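Local coordinates for Lmo0181 protein (Listeria monocytogenes serovar 1/2a, PDB 5F7V) that binds the cyclic glucan cycloalternan and probably delivers it, as the lipoprotein component of an ABC transporter, for uptake across the membrane, at residues A[178-181]-A[182-185]. Sequence-based numbering, arbitrary orientation.
With GLC (alpha-D-glucopyranose), chain B.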
loop_
_atom_site.group_PDB
_atom_site.type_symbol
_atom_site.label_atom_id
_atom_site.label_comp_id
_atom_site.label_asym_id
_atom_site.label_seq_id
_atom_site.Cartn_x
_atom_site.Cartn_y
_atom_site.Cartn_z
ATOM N N THR A 178 5.793 -4.079 10.721
ATOM C CA THR A 178 5.752 -2.633 10.647
ATOM C C THR A 178 4.388 -2.156 11.133
ATOM O O THR A 178 3.453 -2.947 11.217
ATOM C CB THR A 178 5.938 -2.139 9.195
ATOM O OG1 THR A 178 4.818 -2.651 8.443
ATOM C CG2 THR A 178 7.272 -2.552 8.621
ATOM N N MET A 179 4.279 -0.867 11.441
ATOM C CA MET A 179 2.981 -0.298 11.787
ATOM C C MET A 179 1.971 -0.526 10.680
ATOM O O MET A 179 0.811 -0.838 10.956
ATOM C CB MET A 179 3.137 1.199 12.123
ATOM C CG MET A 179 1.799 1.855 12.399
ATOM S SD MET A 179 0.994 1.252 13.916
ATOM C CE MET A 179 1.352 2.630 14.976
ATOM N N ASN A 180 2.377 -0.349 9.422
ATOM C CA ASN A 180 1.407 -0.496 8.325
ATOM C C ASN A 180 0.900 -1.911 8.231
ATOM O O ASN A 180 -0.298 -2.129 8.021
ATOM C CB ASN A 180 2.008 -0.089 6.982
ATOM C CG ASN A 180 1.307 1.082 6.350
ATOM O OD1 ASN A 180 0.907 2.041 7.034
ATOM N ND2 ASN A 180 1.143 1.012 5.037
ATOM N N GLU A 181 1.779 -2.885 8.454
ATOM C CA GLU A 181 1.310 -4.274 8.411
ATOM C C GLU A 181 0.476 -4.592 9.647
ATOM O O GLU A 181 -0.479 -5.365 9.617
ATOM C CB GLU A 181 2.498 -5.217 8.310
ATOM C CG GLU A 181 2.103 -6.626 7.889
ATOM C CD GLU A 181 1.731 -6.756 6.422
ATOM O OE1 GLU A 181 1.887 -5.792 5.606
ATOM O OE2 GLU A 181 1.300 -7.887 6.065
ATOM N N PHE A 182 0.889 -4.000 10.764
ATOM C CA PHE A 182 0.305 -4.399 12.054
ATOM C C PHE A 182 -1.115 -3.958 12.242
ATOM O O PHE A 182 -1.840 -4.673 12.918
ATOM C CB PHE A 182 1.158 -3.842 13.175
ATOM C CG PHE A 182 0.791 -4.436 14.507
ATOM C CD1 PHE A 182 0.941 -5.804 14.714
ATOM C CD2 PHE A 182 0.275 -3.677 15.529
ATOM C CE1 PHE A 182 0.603 -6.401 15.907
ATOM C CE2 PHE A 182 -0.071 -4.267 16.728
ATOM C CZ PHE A 182 0.080 -5.627 16.900
ATOM N N TYR A 183 -1.555 -2.838 11.674
ATOM C CA TYR A 183 -2.972 -2.522 11.937
ATOM C C TYR A 183 -3.849 -3.605 11.313
ATOM O O TYR A 183 -4.929 -3.904 11.807
ATOM C CB TYR A 183 -3.396 -1.114 11.532
ATOM C CG TYR A 183 -3.413 -0.751 10.064
ATOM C CD1 TYR A 183 -4.486 -1.060 9.264
ATOM C CD2 TYR A 183 -2.362 -0.075 9.467
ATOM C CE1 TYR A 183 -4.542 -0.679 7.937
ATOM C CE2 TYR A 183 -2.391 0.317 8.151
ATOM C CZ TYR A 183 -3.477 -0.012 7.396
ATOM O OH TYR A 183 -3.521 0.402 6.090
ATOM N N LYS A 184 -3.408 -4.184 10.195
ATOM C CA LYS A 184 -4.101 -5.335 9.595
ATOM C C LYS A 184 -3.972 -6.606 10.423
ATOM O O LYS A 184 -4.960 -7.274 10.682
ATOM C CB LYS A 184 -3.558 -5.534 8.200
ATOM C CG LYS A 184 -4.081 -6.776 7.517
ATOM C CD LYS A 184 -3.402 -7.099 6.200
ATOM C CE LYS A 184 -1.916 -7.428 6.335
ATOM N NZ LYS A 184 -1.286 -7.540 4.993
ATOM N N VAL A 185 -2.754 -6.977 10.786
ATOM C CA VAL A 185 -2.538 -8.228 11.529
ATOM C C VAL A 185 -3.202 -8.175 12.904
ATOM O O VAL A 185 -3.778 -9.166 13.355
ATOM C CB VAL A 185 -1.026 -8.579 11.587
ATOM C CG1 VAL A 185 -0.823 -9.847 12.371
ATOM C CG2 VAL A 185 -0.523 -8.783 10.163
HETATM C C1 GLC B . 3.636 -0.172 2.688
HETATM C C2 GLC B . 4.969 -0.839 2.379
HETATM C C3 GLC B . 4.710 -2.143 1.624
HETATM C C4 GLC B . 3.792 -3.027 2.447
HETATM C C5 GLC B . 2.540 -2.271 2.917
HETATM C C6 GLC B . 1.709 -3.024 3.959
HETATM O O2 GLC B . 5.821 0.038 1.622
HETATM O O3 GLC B . 5.989 -2.765 1.438
HETATM O O4 GLC B . 3.335 -4.142 1.664
HETATM O O5 GLC B . 2.835 -1.009 3.516
HETATM O O6 GLC B . 2.528 -3.282 5.095
#
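The Tyr183 ring meets Asn180 at its edge: OD1 lies in the ring plane, 3.9 Å from CE2, and the amide stands almost perpendicular to the ring, the planes 89° apart. The backbone O of Asn180 comes closer, 3.2 Å from CE2, and approaches obliquely; it also accepts a bond from His279, whose ring packs edge-to-face with Tyr183. With OD1 taken by Trp361, the Asn180 amide turns ND2 to the glucose, giving a nearly straight 3.0 Å bond to the ring oxygen O5; Glu77 takes a second bond from ND2.

Next along the helix, the Glu181 carboxylate divides its two oxygens. OE1 accepts from the sugar hydroxyl O6 at 2.6 Å, while OE2 forms a salt bridge with Lys184 NZ at 2.8 Å, the ammonium sitting above the carboxylate plane. Bends at chi2 of Glu181 (74°) and chi3 of Lys184 (64°) bring the two ends together, and Glu270 shares the lysine, so Lys184 probably steadies the sugar-binding carboxylate from the second shell. Thr178 N-caps the helix, its OG1 accepting from Glu181 N at 3.0 Å.

The helix 179-187 thus offers its first turn to the glucan pocket of this solute-binding protein. Phe182 and Val185 pack on helix 206-220, Met179 lies against helix 361-376, and strand 278-287 touches Asn180, Glu181, Tyr183 and Lys184.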